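Local atomic coordinates of fatty acid-binding protein TM_1468 (Thermotoga maritima, PDB entry 1VPV), a protein that binds long-chain fatty acids such as palmitate and may take part in lipid transport or fatty acid metabolism. Residues 85-90 against 125-130; 142-147 against 155-160; 227-232 against 256-261. One frame throughout, in Å; residues are numbered along the deposited sequence.

Contact 1: residues 85-90 against 125-130; sequences KRYLKY and VYVVDT
Tyr87 lays one face of its ring against the two methyl groups of Val125. Val125 CG2 sits above the middle of the ring, 4.0 Å from the centroid of Tyr87 and 12° off the ring normal, a CH-pi contact made squarely over the face. The second methyl covers the phenol end: Val125 CG1 is 3.7 Å from Tyr87 CZ and 3.8 Å from Tyr87 OH. Val125 can offer both because its CG1 lies anti to the backbone N (chi1 174°) while CG2 lies beside that N, so the pair spreads along the long dimension of the ring. The CB of Val125 faces the helix and that of Tyr87 faces the strand, and the two side chains meet at about a right angle. Farther along the strand, Val127 CG2 makes a looser approach, 4.4 Å from Tyr87 OH. No hydrogen bond crosses between the two segments; the buried tyrosine hydroxyl is instead bonded to Ala114 O of helix 110-118, which ties the end of the ring to that neighbouring helix. Ala117 and Val100 also touch the Tyr87 side chain. A leucine here would probably open a gap over the Val125 methyls and leave Ala114 O without its phenol partner. Strand 125-129 pairs in parallel with strand 97-102, and alternate residues face alternate sides: Val125 touches helices 80-92 and 110-118 and Val127 mainly Tyr111 of helix 110-118, whereas Tyr126 and Val128 meet helix 154-166. Strand 97-102, helix 110-118 and strand 125-129 form a beta-alpha-beta crossover, with helix 80-92 packed beside its connecting helix, a layout characteristic of the alpha/beta sandwich in the N-terminal half of the DegV fold.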
ATOM      1  N   LYS A  85     -17.081   7.674  12.082  1.00 23.27           N
ATOM      2  CA  LYS A  85     -17.175   6.786  13.244  1.00 24.32           C
ATOM      3  C   LYS A  85     -15.801   6.492  13.841  1.00 21.68           C
ATOM      4  O   LYS A  85     -15.626   6.618  15.047  1.00 22.42           O
ATOM      5  CB  LYS A  85     -17.960   5.505  12.920  1.00 23.96           C
ATOM      6  CG  LYS A  85     -19.463   5.780  12.704  1.00 28.66           C
ATOM      7  CD  LYS A  85     -20.306   4.520  12.483  1.00 28.01           C
ATOM      8  N   ARG A  86     -14.834   6.136  13.011  1.00 21.32           N
ATOM      9  CA  ARG A  86     -13.456   5.963  13.481  1.00 23.71           C
ATOM     10  C   ARG A  86     -12.903   7.226  14.161  1.00 23.47           C
ATOM     11  O   ARG A  86     -12.340   7.133  15.267  1.00 24.80           O
ATOM     12  CB  ARG A  86     -12.499   5.548  12.349  1.00 24.10           C
ATOM     13  CG  ARG A  86     -12.822   4.234  11.669  1.00 30.72           C
ATOM     14  CD  ARG A  86     -11.838   3.124  12.005  1.00 41.60           C
ATOM     15  NE  ARG A  86     -12.299   1.823  11.486  1.00 41.94           N
ATOM     16  CZ  ARG A  86     -11.627   0.681  11.589  1.00 41.29           C
ATOM     17  NH1 ARG A  86     -10.446   0.643  12.178  1.00 44.14           N
ATOM     18  NH2 ARG A  86     -12.130  -0.430  11.083  1.00 52.48           N
ATOM     19  N   TYR A  87     -13.053   8.383  13.516  1.00 19.37           N
ATOM     20  CA  TYR A  87     -12.532   9.648  14.077  1.00 20.12           C
ATOM     21  C   TYR A  87     -13.065   9.884  15.494  1.00 19.83           C
ATOM     22  O   TYR A  87     -12.314  10.216  16.411  1.00 19.54           O
ATOM     23  CB  TYR A  87     -12.919  10.862  13.207  1.00 17.42           C
ATOM     24  CG  TYR A  87     -12.344  10.881  11.793  1.00 19.32           C
ATOM     25  CD1 TYR A  87     -11.282  10.065  11.426  1.00 19.05           C
ATOM     26  CD2 TYR A  87     -12.849  11.759  10.827  1.00 20.36           C
ATOM     27  CE1 TYR A  87     -10.747  10.107  10.135  1.00 19.16           C
ATOM     28  CE2 TYR A  87     -12.306  11.816   9.536  1.00 16.86           C
ATOM     29  CZ  TYR A  87     -11.271  10.983   9.196  1.00 18.02           C
ATOM     30  OH  TYR A  87     -10.744  11.028   7.922  1.00 15.96           O
ATOM     31  N   LEU A  88     -14.375   9.715  15.641  1.00 19.92           N
ATOM     32  CA  LEU A  88     -15.057   9.878  16.911  1.00 20.74           C
ATOM     33  C   LEU A  88     -14.623   8.853  17.939  1.00 21.05           C
ATOM     34  O   LEU A  88     -14.507   9.192  19.118  1.00 21.31           O
ATOM     35  CB  LEU A  88     -16.560   9.776  16.731  1.00 20.84           C
ATOM     36  CG  LEU A  88     -17.147  10.928  15.935  1.00 27.24           C
ATOM     37  CD1 LEU A  88     -18.618  10.636  15.670  1.00 25.06           C
ATOM     38  CD2 LEU A  88     -16.979  12.278  16.669  1.00 26.28           C
ATOM     39  N   LYS A  89     -14.381   7.616  17.509  1.00 20.19           N
ATOM     40  CA  LYS A  89     -13.865   6.608  18.423  1.00 22.59           C
ATOM     41  C   LYS A  89     -12.501   7.021  18.967  1.00 21.77           C
ATOM     42  O   LYS A  89     -12.237   6.864  20.158  1.00 23.49           O
ATOM     43  CB  LYS A  89     -13.799   5.240  17.762  1.00 23.16           C
ATOM     44  CG  LYS A  89     -13.083   4.160  18.586  1.00 25.52           C
ATOM     45  CD  LYS A  89     -13.045   2.848  17.768  1.00 30.28           C
ATOM     46  CE  LYS A  89     -11.648   2.235  17.674  1.00 40.54           C
ATOM     47  NZ  LYS A  89     -11.201   1.685  18.977  1.00 40.20           N
ATOM     48  N   TYR A  90     -11.645   7.562  18.104  1.00 22.39           N
ATOM     49  CA  TYR A  90     -10.342   8.061  18.537  1.00 22.31           C
ATOM     50  C   TYR A  90     -10.485   9.210  19.520  1.00 21.59           C
ATOM     51  O   TYR A  90      -9.745   9.276  20.494  1.00 20.55           O
ATOM     52  CB  TYR A  90      -9.473   8.466  17.348  1.00 22.43           C
ATOM     53  CG  TYR A  90      -9.305   7.361  16.323  1.00 21.47           C
ATOM     54  CD1 TYR A  90      -9.236   6.022  16.690  1.00 22.13           C
ATOM     55  CD2 TYR A  90      -9.196   7.665  14.977  1.00 25.46           C
ATOM     56  CE1 TYR A  90      -9.060   5.019  15.723  1.00 18.24           C
ATOM     57  CE2 TYR A  90      -9.033   6.678  14.024  1.00 20.61           C
ATOM     58  CZ  TYR A  90      -8.966   5.367  14.396  1.00 15.75           C
ATOM     59  OH  TYR A  90      -8.819   4.419  13.400  1.00 22.39           O
ATOM     60  N   VAL A 125      -8.193  16.491  12.198  1.00 20.55           N
ATOM     61  CA  VAL A 125      -7.836  15.337  11.382  1.00 19.04           C
ATOM     62  C   VAL A 125      -7.076  15.870  10.211  1.00 19.17           C
ATOM     63  O   VAL A 125      -7.560  16.727   9.497  1.00 22.17           O
ATOM     64  CB  VAL A 125      -9.079  14.606  10.878  1.00 19.24           C
ATOM     65  CG1 VAL A 125      -8.703  13.487   9.899  1.00 22.48           C
ATOM     66  CG2 VAL A 125      -9.906  14.056  12.058  1.00 21.31           C
ATOM     67  N   TYR A 126      -5.865  15.384  10.025  1.00 21.31           N
ATOM     68  CA  TYR A 126      -5.044  15.778   8.897  1.00 20.77           C
ATOM     69  C   TYR A 126      -4.965  14.624   7.912  1.00 20.83           C
ATOM     70  O   TYR A 126      -4.543  13.538   8.268  1.00 23.36           O
ATOM     71  CB  TYR A 126      -3.673  16.145   9.401  1.00 20.66           C
ATOM     72  CG  TYR A 126      -3.691  17.376  10.256  1.00 22.29           C
ATOM     73  CD1 TYR A 126      -3.516  18.634   9.701  1.00 23.83           C
ATOM     74  CD2 TYR A 126      -3.853  17.287  11.631  1.00 21.56           C
ATOM     75  CE1 TYR A 126      -3.513  19.776  10.499  1.00 26.28           C
ATOM     76  CE2 TYR A 126      -3.852  18.413  12.427  1.00 20.11           C
ATOM     77  CZ  TYR A 126      -3.690  19.652  11.858  1.00 23.24           C
ATOM     78  OH  TYR A 126      -3.716  20.780  12.653  1.00 26.86           O
ATOM     79  N   VAL A 127      -5.386  14.861   6.679  1.00 20.44           N
ATOM     80  CA  VAL A 127      -5.455  13.806   5.702  1.00 20.06           C
ATOM     81  C   VAL A 127      -4.393  13.992   4.651  1.00 19.22           C
ATOM     82  O   VAL A 127      -4.358  15.014   4.009  1.00 15.75           O
ATOM     83  CB  VAL A 127      -6.808  13.769   4.988  1.00 20.84           C
ATOM     84  CG1 VAL A 127      -6.921  12.440   4.184  1.00 22.98           C
ATOM     85  CG2 VAL A 127      -7.949  13.891   5.977  1.00 14.28           C
ATOM     86  N   VAL A 128      -3.538  12.989   4.494  1.00 19.90           N
ATOM     87  CA  VAL A 128      -2.455  13.028   3.525  1.00 20.54           C
ATOM     88  C   VAL A 128      -2.739  12.084   2.369  1.00 20.25           C
ATOM     89  O   VAL A 128      -2.944  10.852   2.574  1.00 17.91           O
ATOM     90  CB  VAL A 128      -1.114  12.645   4.170  1.00 20.82           C
ATOM     91  CG1 VAL A 128       0.013  12.645   3.134  1.00 26.41           C
ATOM     92  CG2 VAL A 128      -0.791  13.625   5.251  1.00 23.54           C
ATOM     93  N   ASP A 129      -2.805  12.681   1.175  1.00 20.92           N
ATOM     94  CA  ASP A 129      -2.862  11.969  -0.110  1.00 21.69           C
ATOM     95  C   ASP A 129      -1.467  11.428  -0.435  1.00 22.87           C
ATOM     96  O   ASP A 129      -0.668  12.140  -1.010  1.00 26.38           O
ATOM     97  CB  ASP A 129      -3.321  12.910  -1.254  1.00 20.19           C
ATOM     98  CG  ASP A 129      -3.532  12.153  -2.611  1.00 29.18           C
ATOM     99  OD1 ASP A 129      -3.307  10.921  -2.652  1.00 23.15           O
ATOM    100  OD2 ASP A 129      -3.940  12.770  -3.636  1.00 20.13           O
ATOM    101  N   THR A 130      -1.190  10.166  -0.120  1.00 22.89           N
ATOM    102  CA  THR A 130       0.146   9.627  -0.311  1.00 24.65           C
ATOM    103  C   THR A 130       0.564   9.485  -1.769  1.00 25.22           C
ATOM    104  O   THR A 130       1.741   9.279  -2.021  1.00 23.06           O
ATOM    105  CB  THR A 130       0.294   8.212   0.262  1.00 24.06           C
ATOM    106  OG1 THR A 130      -0.628   7.356  -0.399  1.00 21.08           O
ATOM    107  CG2 THR A 130       0.038   8.201   1.729  1.00 27.46           C
TER

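Contact 2: residues 142-147 against 155-160; sequences RVAREM and EEVLKK
Helices 142-147 and 155-160 run roughly antiparallel, with 144° between their N-to-C directions and 10.0 Å between axes at closest approach; Ala144 and Val157 bring their CA atoms within 6.0 Å. They belong to the two arms of a helical hairpin, helices 138-149 and 154-166 joined by a short turn, which packs on the sheet of this DegV fold that contains strands 97-102 and 125-129. Val157 holds the middle, dividing its methyls between two partners. Its CG1, anti to the backbone N (chi1 174°), meets Ala144 CB at 3.8 Å; the small alanine side chain is consistent with the near approach of the two CA atoms. Its CG2 turns the other way and lies 3.8 Å from CG of Met147, which is present as selenomethionine. The Met147 and Val157 side chains pass at a slant. Contact across the pair is entirely apolar, without a hydrogen bond. Ala144 and Leu158 both touch Leu99 of strand 97-102 beneath the hairpin. On its far side, helix 142-147 sends charges to the other sheet, that of strands 241-248 and 267-275: Glu146 OE2 forms a salt bridge with Arg243 and Arg142 NH1 another with Asp270. At the outer end of the contact, Lys160 lends only the base of its chain, since its amine leads away to a salt bridge with Glu163. The selenium of Met147 closes that end: CG set between the backbone N and carbonyl carbon (chi1 56°), followed by an extended chi2, brings SE to 4.0 Å from Lys160 CB.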
ATOM      1  N   ARG A 142       5.137   4.772   9.382  1.00 23.13           N
ATOM      2  CA  ARG A 142       6.206   4.479  10.330  1.00 21.60           C
ATOM      3  C   ARG A 142       7.024   5.723  10.605  1.00 21.85           C
ATOM      4  O   ARG A 142       7.294   6.051  11.765  1.00 22.63           O
ATOM      5  CB  ARG A 142       7.126   3.402   9.828  1.00 19.27           C
ATOM      6  CG  ARG A 142       8.315   3.143  10.764  1.00 24.62           C
ATOM      7  CD  ARG A 142       8.991   1.825  10.488  1.00 23.28           C
ATOM      8  NE  ARG A 142       9.465   1.784   9.102  1.00 25.54           N
ATOM      9  CZ  ARG A 142      10.077   0.738   8.548  1.00 26.67           C
ATOM     10  NH1 ARG A 142      10.338  -0.352   9.255  1.00 21.09           N
ATOM     11  NH2 ARG A 142      10.455   0.794   7.278  1.00 29.56           N
ATOM     12  N   VAL A 143       7.410   6.401   9.537  1.00 21.50           N
ATOM     13  CA  VAL A 143       8.277   7.570   9.646  1.00 23.32           C
ATOM     14  C   VAL A 143       7.574   8.656  10.426  1.00 22.38           C
ATOM     15  O   VAL A 143       8.180   9.284  11.251  1.00 21.30           O
ATOM     16  CB  VAL A 143       8.695   8.110   8.247  1.00 24.66           C
ATOM     17  CG1 VAL A 143       9.370   9.434   8.374  1.00 25.46           C
ATOM     18  CG2 VAL A 143       9.642   7.101   7.539  1.00 24.31           C
ATOM     19  N   ALA A 144       6.287   8.869  10.167  1.00 22.12           N
ATOM     20  CA  ALA A 144       5.523   9.824  10.938  1.00 22.02           C
ATOM     21  C   ALA A 144       5.527   9.463  12.406  1.00 21.43           C
ATOM     22  O   ALA A 144       5.588  10.348  13.278  1.00 19.70           O
ATOM     23  CB  ALA A 144       4.111   9.889  10.449  1.00 23.27           C
ATOM     24  N   ARG A 145       5.455   8.172  12.703  1.00 20.65           N
ATOM     25  CA  ARG A 145       5.411   7.768  14.119  1.00 19.77           C
ATOM     26  C   ARG A 145       6.739   8.075  14.783  1.00 19.43           C
ATOM     27  O   ARG A 145       6.794   8.654  15.875  1.00 18.75           O
ATOM     28  CB  ARG A 145       5.097   6.270  14.272  1.00 19.69           C
ATOM     29  CG  ARG A 145       5.076   5.796  15.726  1.00 20.20           C
ATOM     30  CD  ARG A 145       4.089   6.641  16.609  1.00 17.30           C
ATOM     31  NE  ARG A 145       2.692   6.279  16.330  1.00 18.86           N
ATOM     32  CZ  ARG A 145       1.626   7.014  16.639  1.00 17.30           C
ATOM     33  NH1 ARG A 145       1.741   8.182  17.233  1.00 23.78           N
ATOM     34  NH2 ARG A 145       0.423   6.573  16.334  1.00 24.76           N
ATOM     35  N   GLU A 146       7.815   7.695  14.105  1.00 20.04           N
ATOM     36  CA  GLU A 146       9.143   7.814  14.683  1.00 23.19           C
ATOM     37  C   GLU A 146       9.406   9.272  14.984  1.00 24.26           C
ATOM     38  O   GLU A 146       9.839   9.602  16.083  1.00 27.03           O
ATOM     39  CB  GLU A 146      10.213   7.233  13.771  1.00 21.44           C
ATOM     40  CG  GLU A 146      10.046   5.733  13.595  1.00 23.82           C
ATOM     41  CD  GLU A 146      10.835   5.182  12.403  1.00 29.99           C
ATOM     42  OE1 GLU A 146      10.858   5.811  11.320  1.00 32.80           O
ATOM     43  OE2 GLU A 146      11.437   4.104  12.558  1.00 36.09           O
HETATM   44  N   MSE A 147       9.075  10.158  14.056  1.00 24.17           N
HETATM   45  CA  MSE A 147       9.344  11.559  14.319  1.00 27.96           C
HETATM   46  C   MSE A 147       8.375  12.194  15.329  1.00 24.39           C
HETATM   47  O   MSE A 147       8.764  13.132  16.027  1.00 26.42           O
HETATM   48  CB  MSE A 147       9.559  12.361  13.037  1.00 24.93           C
HETATM   49  CG  MSE A 147       8.506  12.331  12.044  1.00 32.93           C
HETATM   50 SE   MSE A 147       9.087  13.209  10.343  1.00 43.00          SE
HETATM   51  CE  MSE A 147      10.882  12.354  10.085  1.00 55.54           C
ATOM     52  N   GLU A 155       2.777  19.698  12.185  1.00 24.97           N
ATOM     53  CA  GLU A 155       3.230  20.603  11.141  1.00 23.92           C
ATOM     54  C   GLU A 155       4.602  20.134  10.624  1.00 23.18           C
ATOM     55  O   GLU A 155       4.836  20.057   9.416  1.00 23.21           O
ATOM     56  CB  GLU A 155       3.296  22.038  11.693  1.00 25.20           C
ATOM     57  CG  GLU A 155       1.956  22.560  12.350  1.00 34.58           C
ATOM     58  CD  GLU A 155       1.977  22.702  13.901  1.00 35.81           C
ATOM     59  OE1 GLU A 155       2.309  23.790  14.439  1.00 38.42           O
ATOM     60  OE2 GLU A 155       1.611  21.735  14.583  1.00 23.98           O
ATOM     61  N   GLU A 156       5.501  19.797  11.544  1.00 21.44           N
ATOM     62  CA  GLU A 156       6.819  19.300  11.163  1.00 21.48           C
ATOM     63  C   GLU A 156       6.699  17.969  10.441  1.00 20.38           C
ATOM     64  O   GLU A 156       7.343  17.768   9.433  1.00 20.68           O
ATOM     65  CB  GLU A 156       7.761  19.223  12.379  1.00 21.10           C
ATOM     66  CG  GLU A 156       8.158  20.640  12.898  1.00 21.98           C
ATOM     67  CD  GLU A 156       8.880  20.676  14.263  1.00 25.59           C
ATOM     68  OE1 GLU A 156       8.628  19.817  15.135  1.00 21.54           O
ATOM     69  OE2 GLU A 156       9.695  21.616  14.470  1.00 39.52           O
ATOM     70  N   VAL A 157       5.822  17.082  10.893  1.00 21.27           N
ATOM     71  CA  VAL A 157       5.663  15.802  10.200  1.00 21.47           C
ATOM     72  C   VAL A 157       5.158  15.998   8.757  1.00 22.01           C
ATOM     73  O   VAL A 157       5.720  15.455   7.801  1.00 18.43           O
ATOM     74  CB  VAL A 157       4.737  14.871  10.965  1.00 19.92           C
ATOM     75  CG1 VAL A 157       4.461  13.617  10.158  1.00 24.51           C
ATOM     76  CG2 VAL A 157       5.367  14.505  12.283  1.00 22.83           C
ATOM     77  N   LEU A 158       4.108  16.798   8.606  1.00 24.01           N
ATOM     78  CA  LEU A 158       3.506  16.992   7.290  1.00 25.48           C
ATOM     79  C   LEU A 158       4.484  17.614   6.304  1.00 24.99           C
ATOM     80  O   LEU A 158       4.590  17.148   5.169  1.00 26.08           O
ATOM     81  CB  LEU A 158       2.232  17.808   7.409  1.00 25.77           C
ATOM     82  CG  LEU A 158       1.140  17.021   8.150  1.00 29.09           C
ATOM     83  CD1 LEU A 158       0.058  17.963   8.617  1.00 32.24           C
ATOM     84  CD2 LEU A 158       0.524  15.904   7.284  1.00 25.24           C
ATOM     85  N   LYS A 159       5.254  18.604   6.758  1.00 25.93           N
ATOM     86  CA  LYS A 159       6.283  19.235   5.917  1.00 26.30           C
ATOM     87  C   LYS A 159       7.337  18.216   5.464  1.00 27.03           C
ATOM     88  O   LYS A 159       7.684  18.189   4.259  1.00 27.66           O
ATOM     89  CB  LYS A 159       6.956  20.433   6.606  1.00 26.90           C
ATOM     90  CG  LYS A 159       7.465  21.482   5.614  1.00 31.80           C
ATOM     91  CD  LYS A 159       8.901  21.962   5.891  1.00 37.58           C
ATOM     92  CE  LYS A 159       8.972  23.200   6.748  1.00 39.58           C
ATOM     93  NZ  LYS A 159       8.384  24.376   6.039  1.00 45.22           N
ATOM     94  N   LYS A 160       7.806  17.361   6.389  1.00 25.55           N
ATOM     95  CA  LYS A 160       8.821  16.351   6.047  1.00 25.96           C
ATOM     96  C   LYS A 160       8.310  15.256   5.115  1.00 25.23           C
ATOM     97  O   LYS A 160       9.007  14.907   4.163  1.00 26.50           O
ATOM     98  CB  LYS A 160       9.476  15.706   7.279  1.00 26.12           C
ATOM     99  CG  LYS A 160      10.966  15.990   7.413  1.00 29.98           C
ATOM    100  CD  LYS A 160      11.813  15.318   6.333  1.00 32.65           C
ATOM    101  CE  LYS A 160      13.327  15.675   6.481  1.00 30.32           C
ATOM    102  NZ  LYS A 160      13.602  17.097   6.214  1.00 34.60           N
TER

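Contact 3: residues 227-232 against 256-261; sequences ALIEKL and VELLNT
Leu228 and Leu258 pack through terminal methyls, Leu228 CD1 lying 3.9 Å from Leu258 CD2, with their side chains at about a right angle. Although the CA-CB bond of Leu258 does not aim at helix 227-232, the end of its side chain comes nearer. A second apolar patch joins Ile229 to Thr261: Ile229 CD1 lies 3.8 Å from Thr261 CB and closer still to Thr261 CG2, though the exact value of that shorter approach is doubtful at this resolution. Ile229 CD1 also approaches Leu258 O, 4.2 Å away, one turn back on the same helix. No hydrogen bond crosses the contact; the one side-chain hydrogen bond within the segments belongs to Thr261. Its CG2 is anti to the backbone N and its OG1 beside that N (chi1 -59°), which turns the methyl to Ile229 and the hydroxyl back along its own helix. There Thr261 OG1 donates to Glu257 O at 2.9 Å, with a C=O...donor angle of 150° and a tilt from the carbonyl plane. Thr261 N donates to the same oxygen from the opposite face of that plane, so Glu257 O is gripped twice. At the level of backbones, the segments cross at -43° with axes 10.8 Å apart. Helices 220-232 and 252-263 lie side by side on the mixed sheet containing strands 170-176 and 289-295, and helix 252-263 connects parallel strands 241-248 and 267-275 in a beta-alpha-beta unit of the DegV fold. Leu228 touches Ile173 and Tyr175, while Ile229 and Leu258 both reach Phe291. Between these segments the pairing is purely apolar, consistent with association by hydrophobic burial, the threonine spending its hydroxyl within its own helix and presenting its methyl to the other.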
ATOM      1  N   ALA A 227      13.723  -6.775 -13.524  1.00 20.99           N
ATOM      2  CA  ALA A 227      13.054  -5.573 -14.024  1.00 19.61           C
ATOM      3  C   ALA A 227      12.637  -4.617 -12.895  1.00 20.98           C
ATOM      4  O   ALA A 227      12.706  -3.396 -13.065  1.00 20.05           O
ATOM      5  CB  ALA A 227      11.846  -5.943 -14.845  1.00 17.08           C
ATOM      6  N   LEU A 228      12.218  -5.160 -11.750  1.00 20.50           N
ATOM      7  CA  LEU A 228      11.694  -4.301 -10.659  1.00 21.97           C
ATOM      8  C   LEU A 228      12.830  -3.522 -10.032  1.00 22.24           C
ATOM      9  O   LEU A 228      12.680  -2.357  -9.660  1.00 20.66           O
ATOM     10  CB  LEU A 228      10.993  -5.129  -9.558  1.00 20.18           C
ATOM     11  CG  LEU A 228       9.703  -5.923  -9.823  1.00 20.76           C
ATOM     12  CD1 LEU A 228       8.839  -6.038  -8.525  1.00 19.78           C
ATOM     13  CD2 LEU A 228       8.923  -5.279 -10.905  1.00 20.06           C
ATOM     14  N   ILE A 229      13.959  -4.217  -9.904  1.00 22.07           N
ATOM     15  CA  ILE A 229      15.135  -3.685  -9.298  1.00 23.32           C
ATOM     16  C   ILE A 229      15.801  -2.708 -10.259  1.00 23.95           C
ATOM     17  O   ILE A 229      16.316  -1.696  -9.812  1.00 21.78           O
ATOM     18  CB  ILE A 229      16.105  -4.813  -8.853  1.00 23.59           C
ATOM     19  CG1 ILE A 229      15.486  -5.573  -7.673  1.00 25.18           C
ATOM     20  CG2 ILE A 229      17.479  -4.243  -8.448  1.00 19.66           C
ATOM     21  CD1 ILE A 229      16.170  -6.877  -7.354  1.00 26.60           C
ATOM     22  N   GLU A 230      15.771  -2.997 -11.558  1.00 25.28           N
ATOM     23  CA  GLU A 230      16.312  -2.040 -12.541  1.00 27.45           C
ATOM     24  C   GLU A 230      15.492  -0.746 -12.569  1.00 23.87           C
ATOM     25  O   GLU A 230      16.056   0.326 -12.720  1.00 25.69           O
ATOM     26  CB  GLU A 230      16.461  -2.651 -13.949  1.00 25.94           C
ATOM     27  CG  GLU A 230      17.455  -3.796 -13.991  1.00 31.01           C
ATOM     28  CD  GLU A 230      17.737  -4.335 -15.392  1.00 36.14           C
ATOM     29  OE1 GLU A 230      18.393  -3.617 -16.193  1.00 54.01           O
ATOM     30  OE2 GLU A 230      17.343  -5.495 -15.683  1.00 49.80           O
ATOM     31  N   LYS A 231      14.182  -0.831 -12.388  1.00 22.02           N
ATOM     32  CA  LYS A 231      13.370   0.377 -12.308  1.00 23.73           C
ATOM     33  C   LYS A 231      13.743   1.234 -11.095  1.00 22.23           C
ATOM     34  O   LYS A 231      13.931   2.440 -11.219  1.00 19.84           O
ATOM     35  CB  LYS A 231      11.876   0.040 -12.302  1.00 25.47           C
ATOM     36  CG  LYS A 231      10.945   1.194 -11.870  1.00 28.91           C
ATOM     37  CD  LYS A 231      11.073   2.477 -12.727  1.00 31.67           C
ATOM     38  CE  LYS A 231      10.366   2.349 -14.068  1.00 35.54           C
ATOM     39  NZ  LYS A 231      10.701   3.447 -15.030  1.00 31.66           N
ATOM     40  N   LEU A 232      13.856   0.615  -9.930  1.00 21.88           N
ATOM     41  CA  LEU A 232      14.335   1.311  -8.737  1.00 21.07           C
ATOM     42  C   LEU A 232      15.688   1.982  -8.976  1.00 24.19           C
ATOM     43  O   LEU A 232      15.948   3.088  -8.489  1.00 23.11           O
ATOM     44  CB  LEU A 232      14.455   0.327  -7.582  1.00 21.23           C
ATOM     45  CG  LEU A 232      15.146   0.830  -6.315  1.00 24.24           C
ATOM     46  CD1 LEU A 232      14.269   1.862  -5.633  1.00 31.42           C
ATOM     47  CD2 LEU A 232      15.440  -0.309  -5.366  1.00 24.94           C
ATOM     48  N   VAL A 256       9.923 -13.506  -1.423  1.00 21.77           N
ATOM     49  CA  VAL A 256      11.168 -13.840  -0.767  1.00 20.59           C
ATOM     50  C   VAL A 256      12.342 -13.780  -1.741  1.00 21.19           C
ATOM     51  O   VAL A 256      13.395 -13.298  -1.383  1.00 23.56           O
ATOM     52  CB  VAL A 256      11.068 -15.161   0.031  1.00 19.35           C
ATOM     53  CG1 VAL A 256      12.424 -15.667   0.462  1.00 16.42           C
ATOM     54  CG2 VAL A 256      10.220 -14.939   1.270  1.00 20.70           C
ATOM     55  N   GLU A 257      12.163 -14.260  -2.967  1.00 23.10           N
ATOM     56  CA  GLU A 257      13.210 -14.190  -3.998  1.00 21.59           C
ATOM     57  C   GLU A 257      13.550 -12.747  -4.383  1.00 20.81           C
ATOM     58  O   GLU A 257      14.719 -12.402  -4.609  1.00 20.17           O
ATOM     59  CB  GLU A 257      12.761 -14.932  -5.261  1.00 23.61           C
ATOM     60  CG  GLU A 257      12.740 -16.439  -5.153  1.00 28.33           C
ATOM     61  N   LEU A 258      12.509 -11.918  -4.457  1.00 21.55           N
ATOM     62  CA  LEU A 258      12.644 -10.513  -4.804  1.00 22.03           C
ATOM     63  C   LEU A 258      13.499  -9.780  -3.801  1.00 21.89           C
ATOM     64  O   LEU A 258      14.417  -9.040  -4.203  1.00 20.79           O
ATOM     65  CB  LEU A 258      11.274  -9.842  -4.898  1.00 23.28           C
ATOM     66  CG  LEU A 258      11.235  -8.323  -5.089  1.00 25.33           C
ATOM     67  CD1 LEU A 258      11.996  -7.906  -6.315  1.00 24.99           C
ATOM     68  CD2 LEU A 258       9.786  -7.862  -5.164  1.00 25.50           C
ATOM     69  N   LEU A 259      13.193  -9.992  -2.512  1.00 20.77           N
ATOM     70  CA  LEU A 259      13.953  -9.403  -1.392  1.00 20.89           C
ATOM     71  C   LEU A 259      15.402  -9.889  -1.304  1.00 20.56           C
ATOM     72  O   LEU A 259      16.300  -9.098  -1.110  1.00 25.05           O
ATOM     73  CB  LEU A 259      13.243  -9.631  -0.035  1.00 21.42           C
ATOM     74  CG  LEU A 259      11.862  -8.945   0.117  1.00 24.87           C
ATOM     75  CD1 LEU A 259      11.156  -9.455   1.366  1.00 27.87           C
ATOM     76  CD2 LEU A 259      11.951  -7.414   0.120  1.00 21.50           C
ATOM     77  N   ASN A 260      15.622 -11.186  -1.420  1.00 18.78           N
ATOM     78  CA  ASN A 260      16.952 -11.712  -1.586  1.00 19.56           C
ATOM     79  C   ASN A 260      17.721 -11.031  -2.718  1.00 19.09           C
ATOM     80  O   ASN A 260      18.872 -10.672  -2.558  1.00 19.75           O
ATOM     81  CB  ASN A 260      16.879 -13.233  -1.819  1.00 21.01           C
ATOM     82  CG  ASN A 260      16.691 -14.010  -0.509  1.00 25.47           C
ATOM     83  OD1 ASN A 260      16.700 -13.422   0.565  1.00 25.05           O
ATOM     84  ND2 ASN A 260      16.526 -15.323  -0.602  1.00 30.49           N
ATOM     85  N   THR A 261      17.097 -10.859  -3.875  1.00 18.84           N
ATOM     86  CA  THR A 261      17.812 -10.255  -4.962  1.00 19.27           C
ATOM     87  C   THR A 261      18.075  -8.810  -4.661  1.00 16.84           C
ATOM     88  O   THR A 261      19.120  -8.317  -5.017  1.00 21.12           O
ATOM     89  CB  THR A 261      17.073 -10.369  -6.254  1.00 22.05           C
ATOM     90  OG1 THR A 261      16.868 -11.755  -6.515  1.00 18.53           O
ATOM     91  CG2 THR A 261      17.901  -9.724  -7.409  1.00 16.80           C
TER

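Contacts 1 and 2 lie 16 Å apart between centres, on opposite faces of the layer that holds strand 125-129, and touch where its Tyr126 and Val128 meet Leu158. Contact 3 belongs to the other sheet, 34 Å from contact 1 and 28 Å from contact 2 between centres; contacts 1 and 3 fall on opposite sides of the chain's centre. Palmitate is bound between these two halves. In contact 3, the side chain of Leu228 is about 7 Å from the bound palmitic acid. In contact 1, the side chain of Val127 is about 13 Å from the bound palmitic acid. That of Val127 is also about 11 Å from the side chain of Ser108, which binds palmitate.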